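Local coordinates for protein putative trimethylamine methyltransferase (Rhizobium meliloti, PDB 4YYC) that belongs to the trimethylamine methyltransferase family and probably transfers methyl groups, at residues R78-A81 against E82-D85; E373-N376 against T377-T381; V389-A392 against A393-E397. One frame throughout, in Å; residues are numbered along the deposited sequence. Where two conformers were deposited one is given.

Contact 1: residues R78-A81 against E82-D85; sequences RDDA and EALD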
loop_
_atom_site.group_PDB
_atom_site.type_symbol
_atom_site.label_atom_id
_atom_site.label_comp_id
_atom_site.label_asym_id
_atom_site.label_seq_id
_atom_site.Cartn_x
_atom_site.Cartn_y
_atom_site.Cartn_z
ATOM N N ARG A 78 2.143 -27.941 26.025
ATOM C CA ARG A 78 3.315 -28.662 26.546
ATOM C C ARG A 78 3.815 -28.182 27.892
ATOM O O ARG A 78 3.817 -27.007 28.161
ATOM C CB ARG A 78 4.447 -28.593 25.546
ATOM C CG ARG A 78 4.091 -29.306 24.279
ATOM C CD ARG A 78 5.249 -29.337 23.301
ATOM N NE ARG A 78 4.964 -30.213 22.158
ATOM C CZ ARG A 78 5.769 -30.317 21.094
ATOM N NH1 ARG A 78 6.874 -29.585 21.013
ATOM N NH2 ARG A 78 5.454 -31.131 20.089
ATOM N N ASP A 79 4.234 -29.139 28.711
ATOM C CA ASP A 79 4.886 -28.897 29.982
ATOM C C ASP A 79 4.025 -28.059 30.920
ATOM O O ASP A 79 4.569 -27.273 31.696
ATOM C CB ASP A 79 6.295 -28.278 29.738
ATOM C CG ASP A 79 7.159 -29.138 28.837
ATOM O OD1 ASP A 79 7.375 -30.278 29.190
ATOM O OD2 ASP A 79 7.552 -28.698 27.735
ATOM N N ASP A 80 2.696 -28.269 30.878
ATOM C CA ASP A 80 1.718 -27.530 31.692
ATOM C C ASP A 80 0.548 -28.431 32.077
ATOM O O ASP A 80 -0.480 -28.520 31.407
ATOM C CB ASP A 80 1.208 -26.263 30.995
ATOM C CG ASP A 80 0.486 -25.326 31.960
ATOM O OD1 ASP A 80 -0.108 -25.786 32.952
ATOM O OD2 ASP A 80 0.557 -24.103 31.742
ATOM N N ALA A 81 0.749 -29.136 33.188
ATOM C CA ALA A 81 -0.230 -30.099 33.648
ATOM C C ALA A 81 -1.554 -29.435 34.005
ATOM O O ALA A 81 -2.595 -29.997 33.792
ATOM C CB ALA A 81 0.289 -30.864 34.854
ATOM N N GLU A 82 -1.491 -28.243 34.568
ATOM C CA GLU A 82 -2.701 -27.505 34.900
ATOM C C GLU A 82 -3.549 -27.241 33.631
ATOM O O GLU A 82 -4.779 -27.367 33.635
ATOM C CB GLU A 82 -2.337 -26.199 35.579
ATOM C CG GLU A 82 -3.538 -25.332 35.930
ATOM C CD GLU A 82 -3.170 -23.951 36.463
ATOM O OE1 GLU A 82 -1.969 -23.597 36.494
ATOM O OE2 GLU A 82 -4.123 -23.227 36.866
ATOM N N ALA A 83 -2.886 -26.875 32.555
ATOM C CA ALA A 83 -3.602 -26.603 31.309
ATOM C C ALA A 83 -4.319 -27.845 30.821
ATOM O O ALA A 83 -5.455 -27.776 30.331
ATOM C CB ALA A 83 -2.631 -26.109 30.240
ATOM N N LEU A 84 -3.637 -28.989 30.895
ATOM C CA LEU A 84 -4.278 -30.246 30.481
ATOM C C LEU A 84 -5.496 -30.572 31.342
ATOM O O LEU A 84 -6.519 -31.065 30.829
ATOM C CB LEU A 84 -3.295 -31.414 30.474
ATOM C CG LEU A 84 -2.101 -31.306 29.543
ATOM C CD1 LEU A 84 -1.280 -32.586 29.606
ATOM C CD2 LEU A 84 -2.511 -30.985 28.120
ATOM N N ASP A 85 -5.387 -30.344 32.645
ATOM C CA ASP A 85 -6.519 -30.567 33.522
ATOM C C ASP A 85 -7.663 -29.641 33.200
ATOM O O ASP A 85 -8.811 -30.068 33.237
ATOM C CB ASP A 85 -6.163 -30.422 34.999
ATOM C CG ASP A 85 -5.336 -31.557 35.521
ATOM O OD1 ASP A 85 -5.082 -32.560 34.806
ATOM O OD2 ASP A 85 -4.936 -31.497 36.712
HETATM O O HOH W 1 -2.348 -32.933 33.798
#
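D80 meets A83 through its carboxylate: the backbone N of A83 donates to D80 OD1 over 3.0 Å with an N-H...O angle of 155°. The N-H arrives from above the carboxylate plane, about 60° out of it. At chi1 -165° the carboxylate of D80 lies beside the carbonyl carbon, opposite the backbone N, and OD1 faces the first turn of helix 81-90. The main chain then takes over with i to i+4 bonds: L84 N to D80 O at 3.2 Å and D85 N to A81 O at 3.0 Å. This is an N-cap, in which the aspartate just ahead of the helix takes up an amide N-H of the first turn; its negative charge would probably also suit the positive end of the helix dipole. A water donates to both A81 O and D85 OD1, each at 2.9 Å, so that A81 O serves two donors. The A83 methyl packs against the carboxylate, CB 3.6 Å from D80 CG. The like charges of D80 OD1 and E82 OE1 are 4.6 Å apart, probably offset by K261 of helix 254-265, which forms salt bridges with E82 OE1 and with D80 OD2, the neighbour of the capping oxygen; R265 of the same helix takes E82 OE2. With an alanine here instead of D80, the A83 N-H would probably lose its side-chain acceptor and K261 one of these two carboxylates.

Contact 2: residues E373-N376 against T377-T381; sequences ESAN and TLNMT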
loop_
_atom_site.group_PDB
_atom_site.type_symbol
_atom_site.label_atom_id
_atom_site.label_comp_id
_atom_site.label_asym_id
_atom_site.label_seq_id
_atom_site.Cartn_x
_atom_site.Cartn_y
_atom_site.Cartn_z
ATOM N N GLU A 373 8.228 -2.927 1.308
ATOM C CA GLU A 373 7.749 -4.047 2.118
ATOM C C GLU A 373 6.853 -3.491 3.241
ATOM O O GLU A 373 5.787 -4.012 3.519
ATOM C CB GLU A 373 8.923 -4.874 2.626
ATOM C CG GLU A 373 9.642 -5.600 1.507
ATOM C CD GLU A 373 10.917 -6.318 1.902
ATOM O OE1 GLU A 373 11.464 -6.063 2.979
ATOM O OE2 GLU A 373 11.439 -7.092 1.076
ATOM N N SER A 374 7.337 -2.467 3.943
ATOM C CA SER A 374 6.582 -1.865 5.031
ATOM C C SER A 374 5.284 -1.231 4.588
ATOM O O SER A 374 4.249 -1.425 5.233
ATOM C CB SER A 374 7.427 -0.796 5.710
ATOM O OG SER A 374 8.625 -1.379 6.304
ATOM N N ALA A 375 5.296 -0.551 3.440
ATOM C CA ALA A 375 4.123 0.072 2.915
ATOM C C ALA A 375 3.073 -0.986 2.487
ATOM O O ALA A 375 1.866 -0.828 2.747
ATOM C CB ALA A 375 4.471 0.920 1.720
ATOM N N ASN A 376 3.513 -2.064 1.870
ATOM C CA ASN A 376 2.602 -3.103 1.445
ATOM C C ASN A 376 1.943 -3.693 2.690
ATOM O O ASN A 376 0.726 -3.912 2.711
ATOM C CB ASN A 376 3.293 -4.160 0.621
ATOM C CG ASN A 376 3.725 -3.647 -0.741
ATOM O OD1 ASN A 376 3.314 -2.568 -1.222
ATOM N ND2 ASN A 376 4.573 -4.456 -1.389
ATOM N N THR A 377 2.733 -3.903 3.722
ATOM C CA THR A 377 2.182 -4.521 4.930
ATOM C C THR A 377 1.267 -3.534 5.652
ATOM O O THR A 377 0.182 -3.891 6.108
ATOM C CB THR A 377 3.305 -4.996 5.878
ATOM O OG1 THR A 377 4.288 -5.788 5.164
ATOM C CG2 THR A 377 2.765 -5.842 6.990
ATOM N N LEU A 378 1.698 -2.267 5.755
ATOM C CA LEU A 378 0.931 -1.272 6.501
ATOM C C LEU A 378 -0.395 -0.892 5.837
ATOM O O LEU A 378 -1.432 -0.717 6.503
ATOM C CB LEU A 378 1.786 -0.028 6.761
ATOM C CG LEU A 378 1.129 1.054 7.622
ATOM C CD1 LEU A 378 0.967 0.501 9.033
ATOM C CD2 LEU A 378 2.048 2.277 7.605
ATOM N N ASN A 379 -0.402 -0.786 4.519
ATOM C CA ASN A 379 -1.660 -0.495 3.831
ATOM C C ASN A 379 -2.677 -1.634 4.040
ATOM O O ASN A 379 -3.833 -1.371 4.294
ATOM C CB ASN A 379 -1.417 -0.149 2.342
ATOM C CG ASN A 379 -0.865 1.271 2.154
ATOM O OD1 ASN A 379 -1.483 2.280 2.556
ATOM N ND2 ASN A 379 0.285 1.361 1.507
HETATM N N MSE A 380 -2.240 -2.872 3.976
HETATM C CA MSE A 380 -3.117 -4.022 4.289
HETATM C C MSE A 380 -3.584 -3.915 5.715
HETATM O O MSE A 380 -4.748 -4.133 6.031
HETATM C CB MSE A 380 -2.398 -5.337 4.002
HETATM C CG MSE A 380 -3.092 -6.588 4.493
HETATM SE SE MSE A 380 -2.933 -6.914 6.402
HETATM C CE MSE A 380 -1.024 -7.322 6.420
ATOM N N THR A 381 -2.691 -3.489 6.610
ATOM C CA THR A 381 -3.019 -3.492 8.041
ATOM C C THR A 381 -4.209 -2.578 8.286
ATOM O O THR A 381 -5.166 -2.919 8.985
ATOM C CB THR A 381 -1.800 -3.024 8.862
ATOM O OG1 THR A 381 -0.705 -3.927 8.652
ATOM C CG2 THR A 381 -2.094 -2.948 10.325
#
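T377 OG1 donates to E373 O at 2.8 Å, and T377 N reaches the same oxygen at 3.1 Å. The two donors come from opposite faces of the carbonyl plane, tilted 31° and 26° from it, so one oxygen is gripped twice. OG1 is placed there because it lies anti to the carbonyl carbon of T377 (chi1 -50°), on the side of the backbone N that faces the preceding turn. T381 repeats the device four residues on: its OG1 donates to T377 O at 2.7 Å from above the carbonyl plane, while its N binds the same oxygen. Backbone bonds link L378 N to S374 O at 2.7 Å and N379 N to A375 O at 2.9 Å; M380 N to N376 O, at 3.4 Å, is weak. The backbone bonds are the i to i+4 ladder of helix 368-383, to which the threonine hydroxyls add, and this buried part of the helix meets the second subunit. In the conformer given for N379, a less certain group, N376 OD1 accepts from N379 ND2 of the second subunit, and reciprocally; A375 packs on its counterpart there. Further out, L378 lies against L414 and M417 of helix 404-420. The bent chain of selenomethionine M380 rests on S337 and Y341 of helix 334-350.

Contact 3: residues V389-A392 against A393-E397; sequences VLHA and AGWLE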
loop_
_atom_site.group_PDB
_atom_site.type_symbol
_atom_site.label_atom_id
_atom_site.label_comp_id
_atom_site.label_asym_id
_atom_site.label_seq_id
_atom_site.Cartn_x
_atom_site.Cartn_y
_atom_site.Cartn_z
ATOM N N VAL A 389 -1.873 -3.034 16.279
ATOM C CA VAL A 389 -0.775 -3.181 15.369
ATOM C C VAL A 389 0.529 -3.130 16.140
ATOM O O VAL A 389 1.118 -2.050 16.400
ATOM C CB VAL A 389 -0.808 -2.080 14.284
ATOM C CG1 VAL A 389 0.242 -2.361 13.225
ATOM C CG2 VAL A 389 -2.180 -1.933 13.650
ATOM N N LEU A 390 1.043 -4.313 16.438
ATOM C CA LEU A 390 2.410 -4.433 16.898
ATOM C C LEU A 390 3.338 -4.177 15.733
ATOM O O LEU A 390 2.995 -4.431 14.575
ATOM C CB LEU A 390 2.623 -5.843 17.457
ATOM C CG LEU A 390 3.851 -6.022 18.366
ATOM C CD1 LEU A 390 3.800 -5.075 19.541
ATOM C CD2 LEU A 390 3.884 -7.502 18.780
ATOM N N HIS A 391 4.527 -3.629 15.995
ATOM C CA HIS A 391 5.530 -3.399 14.960
ATOM C C HIS A 391 5.092 -2.337 13.950
ATOM O O HIS A 391 5.456 -2.378 12.773
ATOM C CB HIS A 391 5.969 -4.625 14.182
ATOM C CG HIS A 391 6.135 -5.875 14.995
ATOM N ND1 HIS A 391 7.094 -6.030 15.966
ATOM C CD2 HIS A 391 5.514 -7.062 14.896
ATOM C CE1 HIS A 391 7.035 -7.243 16.459
ATOM N NE2 HIS A 391 6.088 -7.902 15.823
ATOM N N ALA A 392 4.303 -1.375 14.396
ATOM C CA ALA A 392 3.875 -0.320 13.468
ATOM C C ALA A 392 4.984 0.594 13.005
ATOM O O ALA A 392 4.876 1.193 11.929
ATOM C CB ALA A 392 2.753 0.491 14.116
ATOM N N ALA A 393 6.057 0.711 13.775
ATOM C CA ALA A 393 7.243 1.515 13.400
ATOM C C ALA A 393 8.491 0.990 13.998
ATOM O O ALA A 393 8.503 0.589 15.195
ATOM C CB ALA A 393 7.084 2.958 13.775
ATOM N N GLY A 394 9.558 1.038 13.243
ATOM C CA GLY A 394 10.891 0.733 13.747
ATOM C C GLY A 394 11.534 -0.585 13.355
ATOM O O GLY A 394 12.763 -0.736 13.533
ATOM N N TRP A 395 10.751 -1.562 12.888
ATOM C CA TRP A 395 11.289 -2.875 12.511
ATOM C C TRP A 395 12.157 -2.820 11.263
ATOM O O TRP A 395 11.739 -2.293 10.213
ATOM C CB TRP A 395 10.099 -3.790 12.258
ATOM C CG TRP A 395 10.287 -5.134 11.675
ATOM C CD1 TRP A 395 10.761 -5.464 10.430
ATOM C CD2 TRP A 395 9.888 -6.375 12.275
ATOM N NE1 TRP A 395 10.628 -6.828 10.211
ATOM C CE2 TRP A 395 10.111 -7.403 11.330
ATOM C CE3 TRP A 395 9.377 -6.727 13.538
ATOM C CZ2 TRP A 395 9.843 -8.728 11.613
ATOM C CZ3 TRP A 395 9.112 -8.027 13.783
ATOM C CH2 TRP A 395 9.365 -9.009 12.844
ATOM N N LEU A 396 13.311 -3.467 11.338
ATOM C CA LEU A 396 14.169 -3.641 10.204
ATOM C C LEU A 396 14.790 -5.034 10.310
ATOM O O LEU A 396 14.801 -5.673 11.381
ATOM C CB LEU A 396 15.250 -2.508 10.243
ATOM C CG LEU A 396 16.018 -2.195 8.986
ATOM C CD1 LEU A 396 15.109 -1.782 7.838
ATOM C CD2 LEU A 396 16.988 -1.065 9.284
ATOM N N GLU A 397 15.318 -5.525 9.200
ATOM C CA GLU A 397 16.138 -6.700 9.160
ATOM C C GLU A 397 15.373 -7.895 9.716
ATOM O O GLU A 397 15.879 -8.680 10.510
ATOM C CB GLU A 397 17.498 -6.457 9.876
ATOM C CG GLU A 397 18.556 -7.424 9.437
ATOM C CD GLU A 397 19.800 -7.323 10.278
ATOM O OE1 GLU A 397 20.458 -6.240 10.293
ATOM O OE2 GLU A 397 20.113 -8.297 10.979
HETATM O O HOH W 2 7.972 -1.322 12.023
#
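The six-membered ring of W395 presents its edge to the face of the H391 imidazole in a T-shaped (edge-to-face) pair, the centroids 4.5 Å apart and the planes at 66°. CE3 and CZ3 do the touching: W395 CE3 is 3.4 Å from H391 ND1, and W395 CZ3 is 3.5 Å from H391 CE1. CZ3 sits over the middle of the imidazole, whose opposite face is covered by L390 CG, so the histidine is sandwiched between an indole edge and an aliphatic branch. W395 meets it with CG anti to the backbone N (chi1 171°), the torsion that carries the indole back toward H391. H391 ND1 accepts from Y141 N, W395 NE1 donates to C361 O, and together these probably limit rotation of both rings. A water bridges the main chain, 2.8 Å from H391 O and 2.9 Å from W395 N, from which it accepts. Here the chain passes from strand 388-389 into strand 395-396. H391 NE2 hydrogen-bonds the unidentified ligand, probably picked up from the crystallisation liquor, in a buried pocket close to the centre of the molecule; W395, packed on the H391 face, stands behind it as a second-shell residue of what may be the active site.

Contacts 2 and 3 are neighbours, their centres 11 Å apart, and they touch where T381 CG2 packs on V389 CG2 at 3.5 Å. K406 of helix 404-420 gives a second tie, bonding to S374 OG in one and to W395 O in the other. Of the pair, contact 3 meets the unidentified ligand, which is about 3 Å from the H391 side chain and about 11 Å from that of T377. The helix that holds T377 also carries N376 and N379 toward the second subunit. Contact 1 is remote: its centre is 38 Å from that of contact 2 and 33 Å from that of contact 3, and it touches neither.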